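Side-chain contacts in C381 turret protein (Sulfolobus turreted icosahedral virus, PDB 4IND), which forms the turrets of an icosahedral archaeal virus, folding into three successive jelly rolls and probably assembling in fives to build each turret: residues Q26-F31 / G38-K43; V86-T89 / S93-V96; D120-T123 / G127-Y130; N289-G294 / N320-T325; T329-I334 / S338-S343. All coordinates share one frame; numbering follows the deposited sequence.

The five contacts follow one another along the chain and fall into two groups, in the first and third domains. Contacts 1, 2 and 3 lie in the first galactose-binding-like domain, their centres about 17 to 22 Å apart; contacts 2 and 3 share a sheet, for strands 78-88 and 114-124 are neighbours in it. Contacts 4 and 5 belong to the nucleoplasmin-like third domain, about 22 Å apart between centres; segment 320-325 of contact 4 leads into strand 328-332, where contact 5 begins. Contacts 1 and 5 have centres about 70 Å apart, as befits an elongated molecule of successive jelly rolls. Contacts 3 and 5 both touch the same neighbouring subunit, so two separate domains contribute to assembly.

Contact 1: residues Q26-F31 / G38-K43; sequences QDLDAF and GSYKLK
The helix 26-31 and the chain entering strand 41-49 stay well apart in their backbones, the CA atoms of Leu28 and Leu42 lying 10.1 Å from each other, so it is side chains that reach across. Leu28 does nearly all the work from the helix. Its CG is anti to the backbone N (chi1 176°), which carries the two methyls outward to meet Tyr40 arriving from the opposite direction. CD2 does the touching, 3.8 Å from Tyr40 CZ and 3.5 Å from Tyr40 OH, with CD1 farther off over one face of the ring. The same methyl meets a second leucine tip to tip, Leu28 CD2 lying 3.9 Å from Leu42 CD1. Leucine suits this place because it puts a methyl at the end of a short chain, where it can lie between the phenol and Leu42; tyrosine suits the other side because the methyl packs against its CE1-CZ-OH end while the hydroxyl can still reach water. A water sits 3.1 Å from Tyr40 OH; its link to Asp29 is modelled too short to be trusted, though the Asp29 carboxylate does form a salt bridge with Lys25. In the first jelly-roll domain this joins the short helix to the two-stranded antiparallel sheet of 41-49 and 52-60: Lys41 pairs through its backbone with Val60, and Pro59 of strand 52-60 touches both Leu28 and Tyr40.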
# COMPACT_ATOMS: atom_id res chain seq x y z
N GLN A 26 -22.77 -27.61 16.90
CA GLN A 26 -22.61 -27.60 15.45
C GLN A 26 -21.15 -27.53 15.00
O GLN A 26 -20.79 -28.10 13.97
CB GLN A 26 -23.45 -26.50 14.80
CG GLN A 26 -22.75 -25.16 14.67
CD GLN A 26 -23.50 -24.20 13.74
OE1 GLN A 26 -24.69 -24.38 13.47
NE2 GLN A 26 -22.79 -23.19 13.25
N ASP A 27 -20.29 -26.87 15.78
CA ASP A 27 -18.86 -26.88 15.44
C ASP A 27 -18.26 -28.26 15.65
O ASP A 27 -17.49 -28.74 14.82
CB ASP A 27 -18.07 -25.84 16.26
CG ASP A 27 -18.27 -24.42 15.78
OD1 ASP A 27 -19.19 -24.21 14.95
OD2 ASP A 27 -17.51 -23.50 16.22
N LEU A 28 -18.60 -28.89 16.78
CA LEU A 28 -18.05 -30.20 17.08
C LEU A 28 -18.52 -31.19 16.00
O LEU A 28 -17.72 -31.98 15.48
CB LEU A 28 -18.52 -30.68 18.47
CG LEU A 28 -18.08 -32.08 18.86
CD1 LEU A 28 -16.56 -32.11 18.87
CD2 LEU A 28 -18.65 -32.50 20.22
N ASP A 29 -19.80 -31.14 15.67
CA ASP A 29 -20.35 -32.06 14.66
C ASP A 29 -19.59 -31.96 13.34
O ASP A 29 -19.31 -32.96 12.69
CB ASP A 29 -21.83 -31.80 14.41
CG ASP A 29 -22.71 -32.17 15.60
OD1 ASP A 29 -22.22 -32.82 16.56
OD2 ASP A 29 -23.90 -31.81 15.55
N ALA A 30 -19.25 -30.74 12.94
CA ALA A 30 -18.50 -30.55 11.70
C ALA A 30 -17.07 -31.08 11.86
O ALA A 30 -16.57 -31.80 11.01
CB ALA A 30 -18.49 -29.09 11.31
N PHE A 31 -16.43 -30.71 12.98
CA PHE A 31 -15.05 -31.09 13.30
C PHE A 31 -14.82 -32.59 13.18
O PHE A 31 -13.84 -33.04 12.58
CB PHE A 31 -14.74 -30.59 14.73
CG PHE A 31 -13.30 -30.71 15.15
CD1 PHE A 31 -12.34 -29.84 14.63
CD2 PHE A 31 -12.91 -31.62 16.14
CE1 PHE A 31 -11.00 -29.92 15.06
CE2 PHE A 31 -11.60 -31.72 16.56
CZ PHE A 31 -10.63 -30.87 16.02
N GLY A 38 -10.27 -40.34 15.17
CA GLY A 38 -10.33 -41.04 16.45
C GLY A 38 -11.66 -40.82 17.16
O GLY A 38 -12.58 -40.25 16.61
N SER A 39 -11.73 -41.28 18.40
CA SER A 39 -12.92 -41.13 19.22
C SER A 39 -12.78 -39.96 20.18
O SER A 39 -11.68 -39.43 20.37
CB SER A 39 -13.18 -42.42 20.01
OG SER A 39 -13.48 -43.50 19.14
N TYR A 40 -13.89 -39.55 20.79
CA TYR A 40 -13.82 -38.54 21.83
C TYR A 40 -14.90 -38.82 22.84
O TYR A 40 -15.83 -39.57 22.57
CB TYR A 40 -13.97 -37.14 21.25
CG TYR A 40 -15.36 -36.82 20.78
CD1 TYR A 40 -16.31 -36.30 21.66
CD2 TYR A 40 -15.73 -37.02 19.46
CE1 TYR A 40 -17.59 -35.98 21.22
CE2 TYR A 40 -17.00 -36.72 19.01
CZ TYR A 40 -17.92 -36.19 19.90
OH TYR A 40 -19.19 -35.88 19.47
N LYS A 41 -14.74 -38.26 24.03
CA LYS A 41 -15.76 -38.34 25.08
C LYS A 41 -16.05 -36.91 25.47
O LYS A 41 -15.13 -36.12 25.71
CB LYS A 41 -15.25 -39.07 26.33
CG LYS A 41 -14.76 -40.48 26.15
CD LYS A 41 -14.14 -40.97 27.47
CE LYS A 41 -13.75 -42.44 27.40
NZ LYS A 41 -12.89 -42.83 28.56
N LEU A 42 -17.32 -36.55 25.55
CA LEU A 42 -17.66 -35.17 25.88
C LEU A 42 -17.62 -35.04 27.39
O LEU A 42 -18.25 -35.80 28.10
CB LEU A 42 -19.03 -34.81 25.33
CG LEU A 42 -19.34 -33.33 25.19
CD1 LEU A 42 -18.46 -32.67 24.12
CD2 LEU A 42 -20.82 -33.16 24.85
N LYS A 43 -16.82 -34.11 27.89
CA LYS A 43 -16.68 -33.98 29.34
C LYS A 43 -16.78 -32.55 29.81
O LYS A 43 -16.47 -31.61 29.09
CB LYS A 43 -15.34 -34.56 29.82
CG LYS A 43 -15.25 -36.06 29.76
CD LYS A 43 -14.01 -36.57 30.47
CE LYS A 43 -13.95 -38.10 30.45
NZ LYS A 43 -12.57 -38.61 30.66
O HOH W 1 -21.02 -34.82 17.25

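Contact 2: residues V86-T89 / S93-V96; sequences VYNT and SVTV
Asn88 ND2 is gripped from several quarters: it makes a hydrogen bond with Phe92 O, from the turn just before Val94, and weak ones with Ile110 O and Gly111 O, at the end of strand 108-110 and the residue after it. The other end of the amide is used as well, since Asn88 OD1 accepts from the backbone N of Asn90, which makes an Asx turn where strand 78-88 runs out. Asparagine suits the place because one short amide offers a donor and an acceptor to a turning chain. Val94 comes from the opposite direction and meets this amide by van der Waals contact, its CG2 lying 3.9 Å from Asn88 ND2 and its CG1 4.0 Å from Asn88 OD1. With CG of Asn88 anti to its own N (chi1 180°), the amide is carried straight out from the strand. In the galactose-binding-like jelly roll, strand 78-88 belongs to a four-stranded antiparallel sheet, and the chain then crosses to strand 94-96, which pairs with 108-110 through the backbones of Val94 and Ile110. Valine suits its place because its methyls pack against the amide, Pro135 and Leu138 without offering a rival polar group; Leu138 also touches Asn88, from the strand next to 78-88.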
# COMPACT_ATOMS: atom_id res chain seq x y z
N VAL A 86 -6.26 -26.23 24.39
CA VAL A 86 -6.50 -27.57 24.97
C VAL A 86 -6.44 -27.51 26.49
O VAL A 86 -5.97 -26.53 27.07
CB VAL A 86 -5.49 -28.63 24.46
CG1 VAL A 86 -5.53 -28.76 22.95
CG2 VAL A 86 -4.09 -28.29 24.95
N TYR A 87 -6.91 -28.57 27.13
CA TYR A 87 -6.82 -28.70 28.57
C TYR A 87 -6.42 -30.14 28.91
O TYR A 87 -7.05 -31.10 28.45
CB TYR A 87 -8.15 -28.33 29.26
CG TYR A 87 -8.08 -28.53 30.77
CD1 TYR A 87 -7.57 -27.55 31.59
CD2 TYR A 87 -8.52 -29.72 31.36
CE1 TYR A 87 -7.50 -27.71 32.96
CE2 TYR A 87 -8.45 -29.91 32.75
CZ TYR A 87 -7.93 -28.90 33.53
OH TYR A 87 -7.84 -29.04 34.91
N ASN A 88 -5.35 -30.28 29.67
CA ASN A 88 -4.83 -31.59 29.99
C ASN A 88 -5.53 -32.11 31.24
O ASN A 88 -5.28 -31.63 32.35
CB ASN A 88 -3.32 -31.51 30.23
CG ASN A 88 -2.71 -32.87 30.58
OD1 ASN A 88 -3.38 -33.91 30.46
ND2 ASN A 88 -1.46 -32.88 31.00
N THR A 89 -6.45 -33.05 31.07
CA THR A 89 -7.22 -33.57 32.19
C THR A 89 -6.44 -34.58 33.00
O THR A 89 -6.88 -34.98 34.06
CB THR A 89 -8.55 -34.25 31.75
OG1 THR A 89 -8.24 -35.43 31.01
CG2 THR A 89 -9.39 -33.32 30.87
N SER A 93 2.04 -34.82 32.93
CA SER A 93 2.34 -34.05 31.74
C SER A 93 2.14 -34.91 30.51
O SER A 93 2.33 -36.13 30.56
CB SER A 93 3.79 -33.58 31.78
OG SER A 93 3.95 -32.58 32.76
N VAL A 94 1.75 -34.29 29.41
CA VAL A 94 1.72 -34.95 28.12
C VAL A 94 2.47 -34.09 27.13
O VAL A 94 2.67 -32.91 27.37
CB VAL A 94 0.27 -35.19 27.63
CG1 VAL A 94 -0.49 -36.04 28.67
CG2 VAL A 94 -0.45 -33.88 27.39
N THR A 95 2.90 -34.68 26.02
CA THR A 95 3.65 -33.93 25.02
C THR A 95 2.91 -33.94 23.69
O THR A 95 2.15 -34.87 23.38
CB THR A 95 5.09 -34.44 24.86
OG1 THR A 95 5.07 -35.68 24.15
CG2 THR A 95 5.76 -34.65 26.21
N VAL A 96 3.12 -32.89 22.91
CA VAL A 96 2.55 -32.80 21.59
C VAL A 96 3.68 -32.42 20.65
O VAL A 96 4.62 -31.72 21.06
CB VAL A 96 1.43 -31.74 21.57
CG1 VAL A 96 1.24 -31.20 20.18
CG2 VAL A 96 0.12 -32.33 22.11

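Contact 3: residues D120-T123 / G127-Y130; sequences DIFT and GNIY
Tyr130 and Asp120 are joined by a short hydrogen bond: Tyr130 OH donates to Asp120 OD2 at 2.7 Å, on the anti side of the carboxylate and 34° out of its plane. Four donors in all hold this buried acid. Asp120 OD2 also accepts from the backbone N of Phe99, and Asp120 OD1 takes the N of Phe100 and, at 2.8 Å, the N of Ile121. Such neutral donors would probably help a carboxylate keep its charge away from solvent. At the other end of the contact Asn128 ND2 gives a fairly straight bond to Thr123 O, 2.9 Å long with an N-H...O angle of 161°, and has a weak second partner in Asn101 OD1. That oxygen accepts from Thr123 N too, so Asn101 serves both sides, while Asn128 O is bonded by Lys124 NZ. Between these polar ends lies Phe122. Tyr130 CB stands over the centre of its ring, 3.6 Å from the centroid, a CH-pi contact, and the edge of the tyrosine ring turns toward the same phenylalanine in an edge-to-face pair with centroids 5.6 Å apart. Asn128 O lies at the ring's edge, 3.3 Å from Phe122 CZ, where the polarised C-H suits an oxygen. Strand 114-124, outermost in its sheet within the chain, hydrogen-bonds to strand 78-88, whose Ile82 touches both aromatics; Tyr130 begins strand 130-134 and pairs with Ile71, while Ile121 and Thr123 pack on strand 168-172 of the second domain, and Ile129 O bonds to Tyr50 OH of a neighbouring subunit.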
# COMPACT_ATOMS: atom_id res chain seq x y z
N ASP A 120 0.86 -23.67 16.03
CA ASP A 120 1.42 -24.43 14.93
C ASP A 120 1.46 -23.57 13.68
O ASP A 120 0.83 -22.50 13.61
CB ASP A 120 0.60 -25.70 14.68
CG ASP A 120 1.44 -26.86 14.21
OD1 ASP A 120 2.52 -26.61 13.63
OD2 ASP A 120 1.06 -28.04 14.44
N ILE A 121 2.22 -24.03 12.70
CA ILE A 121 2.39 -23.24 11.48
C ILE A 121 2.10 -24.16 10.31
O ILE A 121 2.55 -25.32 10.29
CB ILE A 121 3.79 -22.67 11.40
CG1 ILE A 121 4.03 -21.71 12.57
CG2 ILE A 121 3.99 -21.96 10.05
CD1 ILE A 121 5.47 -21.27 12.74
N PHE A 122 1.36 -23.66 9.33
CA PHE A 122 0.93 -24.52 8.21
C PHE A 122 0.92 -23.71 6.94
O PHE A 122 0.18 -22.74 6.82
CB PHE A 122 -0.45 -25.10 8.50
CG PHE A 122 -1.05 -25.90 7.35
CD1 PHE A 122 -0.33 -26.92 6.73
CD2 PHE A 122 -2.34 -25.67 6.94
CE1 PHE A 122 -0.89 -27.67 5.69
CE2 PHE A 122 -2.92 -26.40 5.89
CZ PHE A 122 -2.19 -27.41 5.27
N THR A 123 1.74 -24.12 5.97
CA THR A 123 1.74 -23.45 4.67
C THR A 123 0.79 -24.19 3.75
O THR A 123 1.06 -25.31 3.36
CB THR A 123 3.14 -23.45 4.04
OG1 THR A 123 4.04 -22.76 4.92
CG2 THR A 123 3.11 -22.71 2.69
N GLY A 127 -0.80 -28.62 -2.22
CA GLY A 127 -1.45 -29.76 -1.58
C GLY A 127 -0.92 -30.19 -0.21
O GLY A 127 -1.14 -31.33 0.22
N ASN A 128 -0.21 -29.31 0.47
CA ASN A 128 0.30 -29.64 1.82
C ASN A 128 -0.85 -30.05 2.74
O ASN A 128 -1.94 -29.48 2.70
CB ASN A 128 1.05 -28.42 2.39
CG ASN A 128 1.93 -28.76 3.57
OD1 ASN A 128 2.23 -29.93 3.84
ND2 ASN A 128 2.36 -27.72 4.29
N ILE A 129 -0.61 -31.04 3.58
CA ILE A 129 -1.64 -31.57 4.46
C ILE A 129 -1.27 -31.33 5.91
O ILE A 129 -0.20 -31.78 6.35
CB ILE A 129 -1.80 -33.08 4.24
CG1 ILE A 129 -2.16 -33.34 2.77
CG2 ILE A 129 -2.82 -33.66 5.19
CD1 ILE A 129 -1.92 -34.77 2.33
N TYR A 130 -2.13 -30.64 6.66
CA TYR A 130 -1.85 -30.41 8.07
C TYR A 130 -2.07 -31.68 8.90
O TYR A 130 -3.02 -32.43 8.67
CB TYR A 130 -2.73 -29.26 8.63
CG TYR A 130 -2.44 -29.03 10.09
CD1 TYR A 130 -1.25 -28.43 10.50
CD2 TYR A 130 -3.33 -29.44 11.07
CE1 TYR A 130 -0.96 -28.23 11.84
CE2 TYR A 130 -3.05 -29.26 12.44
CZ TYR A 130 -1.87 -28.65 12.81
OH TYR A 130 -1.58 -28.45 14.14

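Contact 4: residues N289-G294 / N320-T325; sequences NVQGSG and NLNRST
Gln291 and Asn322 join two loops of the nucleoplasmin-like jelly roll, one a type II beta turn from Val290 to Ser293, the other following strand 311-319. Gln291 NE2 donates to Asn322 OD1 at 2.8 Å, almost perfectly straight at 175°, although the donor stands 36° above the carbonyl plane of the acceptor. Glutamine suits this site: with its chain extended it carries the amide across the interval from a surface turn. Leu321 supplies the apolar floor, crossing the glutamine at about a right angle, with its CB 3.5 Å from Gln291 NE2. Its methyl CD1 then reaches a second amide, that of Asn289 just before the turn, 3.7 Å from Asn289 ND2. Around this first shell each loop is shaped by an Asx turn. Asn289 OD1 accepts from Gln291 N at 2.9 Å and so helps place the residue that makes the crossing bond; Asn320 OD1 does the same for Asn322 N, 2.9 Å away. Further out, Asn322 ND2 bonds to Leu380 O and to Glu379 OE1, which also receives Gly292 N, so the segment near the chain's end ties both loops together. Gly292 has the positive phi that the third position of a type II turn prefers. The turn is closed at Val290 O, which accepts from both Ser293 N at 3.1 Å and Ser293 OG at 2.6 Å, the hydroxyl meeting a lone pair in the carbonyl plane.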
# COMPACT_ATOMS: atom_id res chain seq x y z
N ASN A 289 32.87 -8.62 4.25
CA ASN A 289 32.07 -9.77 3.84
C ASN A 289 31.03 -10.06 4.91
O ASN A 289 31.38 -10.53 5.99
CB ASN A 289 32.95 -10.99 3.59
CG ASN A 289 32.15 -12.19 3.10
OD1 ASN A 289 30.92 -12.22 3.20
ND2 ASN A 289 32.85 -13.18 2.56
N VAL A 290 29.76 -9.75 4.62
CA VAL A 290 28.71 -9.98 5.63
C VAL A 290 27.77 -11.10 5.23
O VAL A 290 26.68 -11.24 5.78
CB VAL A 290 27.94 -8.69 5.99
CG1 VAL A 290 28.91 -7.62 6.51
CG2 VAL A 290 27.18 -8.16 4.76
N GLN A 291 28.21 -11.92 4.28
CA GLN A 291 27.38 -13.07 3.88
C GLN A 291 27.07 -13.97 5.08
O GLN A 291 27.96 -14.32 5.86
CB GLN A 291 28.07 -13.90 2.79
CG GLN A 291 27.22 -15.10 2.32
CD GLN A 291 27.97 -16.04 1.39
OE1 GLN A 291 29.18 -16.21 1.50
NE2 GLN A 291 27.23 -16.66 0.47
N GLY A 292 25.80 -14.34 5.24
CA GLY A 292 25.40 -15.23 6.32
C GLY A 292 25.17 -14.53 7.64
O GLY A 292 24.95 -15.18 8.64
N SER A 293 25.21 -13.20 7.64
CA SER A 293 25.09 -12.42 8.87
C SER A 293 23.67 -11.94 9.15
O SER A 293 23.39 -11.46 10.25
CB SER A 293 25.99 -11.19 8.78
OG SER A 293 25.46 -10.25 7.86
N GLY A 294 22.79 -12.04 8.16
CA GLY A 294 21.46 -11.47 8.29
C GLY A 294 21.46 -10.00 7.88
O GLY A 294 20.57 -9.24 8.28
N ASN A 320 26.80 -10.04 -4.64
CA ASN A 320 25.92 -10.78 -3.75
C ASN A 320 26.35 -12.24 -3.80
O ASN A 320 25.99 -12.97 -4.73
CB ASN A 320 24.46 -10.62 -4.17
CG ASN A 320 23.55 -11.60 -3.46
OD1 ASN A 320 23.99 -12.29 -2.53
ND2 ASN A 320 22.29 -11.66 -3.87
N LEU A 321 27.14 -12.67 -2.82
CA LEU A 321 27.70 -14.02 -2.81
C LEU A 321 26.65 -15.12 -2.79
O LEU A 321 26.94 -16.27 -3.12
CB LEU A 321 28.64 -14.19 -1.62
CG LEU A 321 29.98 -13.47 -1.72
CD1 LEU A 321 30.75 -13.58 -0.42
CD2 LEU A 321 30.80 -14.04 -2.88
N ASN A 322 25.44 -14.78 -2.36
CA ASN A 322 24.33 -15.73 -2.37
C ASN A 322 23.78 -15.93 -3.79
O ASN A 322 23.06 -16.89 -4.08
CB ASN A 322 23.22 -15.26 -1.41
CG ASN A 322 23.67 -15.28 0.04
OD1 ASN A 322 24.51 -16.10 0.44
ND2 ASN A 322 23.12 -14.38 0.86
N ARG A 323 24.13 -15.00 -4.68
CA ARG A 323 23.72 -15.10 -6.07
C ARG A 323 24.88 -15.56 -6.95
O ARG A 323 24.69 -16.38 -7.86
CB ARG A 323 23.20 -13.75 -6.57
CG ARG A 323 23.00 -13.71 -8.07
CD ARG A 323 22.60 -12.33 -8.57
NE ARG A 323 22.29 -12.38 -9.99
CZ ARG A 323 23.18 -12.20 -10.96
NH1 ARG A 323 24.45 -11.96 -10.66
NH2 ARG A 323 22.80 -12.26 -12.23
N SER A 324 26.08 -15.06 -6.66
CA SER A 324 27.25 -15.32 -7.50
C SER A 324 28.56 -15.19 -6.73
O SER A 324 28.75 -14.25 -5.95
CB SER A 324 27.25 -14.35 -8.68
OG SER A 324 28.41 -14.54 -9.47
N THR A 325 29.48 -16.14 -6.95
CA THR A 325 30.80 -16.10 -6.32
C THR A 325 31.79 -15.31 -7.16
O THR A 325 32.94 -15.10 -6.75
CB THR A 325 31.38 -17.51 -6.13
OG1 THR A 325 31.29 -18.24 -7.36
CG2 THR A 325 30.62 -18.25 -5.03

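Contact 5: residues T329-I334 / S338-S343; sequences TVWDFI and SSTPPS
CH-pi contacts dominate between Trp331 and the chain at Thr340 and Pro341. Both partners lie over one face of the indole: Thr340 CG2 is 3.9 Å from the centroid of the five-membered ring of Trp331, and Pro341 CD is 3.8 Å from that of its six-membered ring. Indole suits the place because it is long enough to lie under two successive residues, one over each ring. The tryptophan's own edge turns to Phe333, with Trp331 CD1 over the centre of that ring.

Polar contacts lie at the rims. Ser338 O meets the edge of the phenylalanine, 3.5 Å from Phe333 CD1, and also bonds to Ser303 OG. Trp331 NE1 pairs with Gly337 O, whereas Thr340 turns its methyl to the indole and keeps OG1 for Ala302 N.

Backbone features probably help to place the aromatics: Val330 and Trp331 form a classic beta bulge opposite Leu316, and an Asx turn, with Asp332 OD1 2.9 Å from Ile334 N, bends the chain after the strand. Phe271 of a neighbouring subunit meets Trp331 edge-to-face, and Tyr301 of that subunit packs on Pro341. With polar groups bonded at the margins, the apolar faces and C-H groups can carry both the loop's packing and part of the contact between subunits.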
# COMPACT_ATOMS: atom_id res chain seq x y z
N THR A 329 33.49 -5.73 -11.03
CA THR A 329 34.12 -4.44 -10.79
C THR A 329 33.04 -3.38 -10.70
O THR A 329 32.20 -3.28 -11.60
CB THR A 329 35.10 -4.11 -11.91
OG1 THR A 329 36.13 -5.11 -11.95
CG2 THR A 329 35.74 -2.74 -11.69
N VAL A 330 33.04 -2.62 -9.61
CA VAL A 330 32.06 -1.53 -9.42
C VAL A 330 32.72 -0.15 -9.58
O VAL A 330 32.04 0.87 -9.76
CB VAL A 330 31.33 -1.63 -8.09
CG1 VAL A 330 30.38 -2.83 -8.08
CG2 VAL A 330 32.32 -1.71 -6.93
N TRP A 331 34.04 -0.11 -9.49
CA TRP A 331 34.79 1.11 -9.81
C TRP A 331 36.23 0.77 -10.11
O TRP A 331 36.86 -0.03 -9.41
CB TRP A 331 34.73 2.15 -8.69
CG TRP A 331 35.27 3.46 -9.16
CD1 TRP A 331 36.50 4.01 -8.86
CD2 TRP A 331 34.64 4.38 -10.06
NE1 TRP A 331 36.65 5.20 -9.50
CE2 TRP A 331 35.52 5.46 -10.26
CE3 TRP A 331 33.41 4.39 -10.73
CZ2 TRP A 331 35.22 6.55 -11.08
CZ3 TRP A 331 33.10 5.48 -11.55
CH2 TRP A 331 34.00 6.55 -11.72
N ASP A 332 36.76 1.39 -11.15
CA ASP A 332 38.14 1.20 -11.52
C ASP A 332 38.85 2.53 -11.29
O ASP A 332 38.59 3.50 -11.99
CB ASP A 332 38.24 0.76 -12.98
CG ASP A 332 39.66 0.46 -13.40
OD1 ASP A 332 40.60 1.07 -12.85
OD2 ASP A 332 39.85 -0.40 -14.28
N PHE A 333 39.72 2.58 -10.29
CA PHE A 333 40.34 3.85 -9.90
C PHE A 333 41.39 4.34 -10.90
O PHE A 333 41.73 5.52 -10.92
CB PHE A 333 40.93 3.75 -8.49
CG PHE A 333 39.90 3.55 -7.44
CD1 PHE A 333 39.24 4.63 -6.88
CD2 PHE A 333 39.56 2.27 -7.02
CE1 PHE A 333 38.26 4.44 -5.90
CE2 PHE A 333 38.58 2.07 -6.05
CZ PHE A 333 37.93 3.15 -5.49
N ILE A 334 41.89 3.43 -11.72
CA ILE A 334 42.83 3.81 -12.78
C ILE A 334 42.05 4.39 -13.95
O ILE A 334 42.30 5.51 -14.38
CB ILE A 334 43.66 2.61 -13.28
CG1 ILE A 334 44.37 1.91 -12.11
CG2 ILE A 334 44.64 3.06 -14.35
CD1 ILE A 334 45.30 2.81 -11.33
N SER A 338 40.44 8.70 -9.18
CA SER A 338 40.75 8.32 -7.80
C SER A 338 39.57 8.34 -6.83
O SER A 338 39.68 7.86 -5.70
CB SER A 338 41.87 9.22 -7.27
OG SER A 338 41.46 10.57 -7.32
N SER A 339 38.44 8.90 -7.25
CA SER A 339 37.25 8.85 -6.40
C SER A 339 35.96 8.66 -7.19
O SER A 339 35.88 9.00 -8.37
CB SER A 339 37.19 10.08 -5.49
OG SER A 339 36.97 11.24 -6.23
N THR A 340 34.95 8.09 -6.53
CA THR A 340 33.69 7.77 -7.19
C THR A 340 32.84 9.02 -7.36
O THR A 340 32.87 9.92 -6.52
CB THR A 340 32.92 6.72 -6.40
OG1 THR A 340 32.71 7.21 -5.07
CG2 THR A 340 33.71 5.42 -6.34
N PRO A 341 32.05 9.07 -8.45
CA PRO A 341 31.19 10.23 -8.74
C PRO A 341 29.94 10.29 -7.86
O PRO A 341 29.58 9.30 -7.22
CB PRO A 341 30.81 10.02 -10.21
CG PRO A 341 30.86 8.54 -10.40
CD PRO A 341 31.97 8.04 -9.50
N PRO A 342 29.28 11.45 -7.83
CA PRO A 342 28.09 11.63 -6.99
C PRO A 342 26.99 10.58 -7.19
O PRO A 342 26.32 10.21 -6.22
CB PRO A 342 27.60 13.02 -7.39
CG PRO A 342 28.85 13.75 -7.83
CD PRO A 342 29.66 12.69 -8.54
N SER A 343 26.80 10.11 -8.42
CA SER A 343 25.70 9.18 -8.70
C SER A 343 26.03 7.72 -8.38
O SER A 343 25.18 6.83 -8.50
CB SER A 343 25.28 9.30 -10.15
OG SER A 343 26.33 8.87 -10.99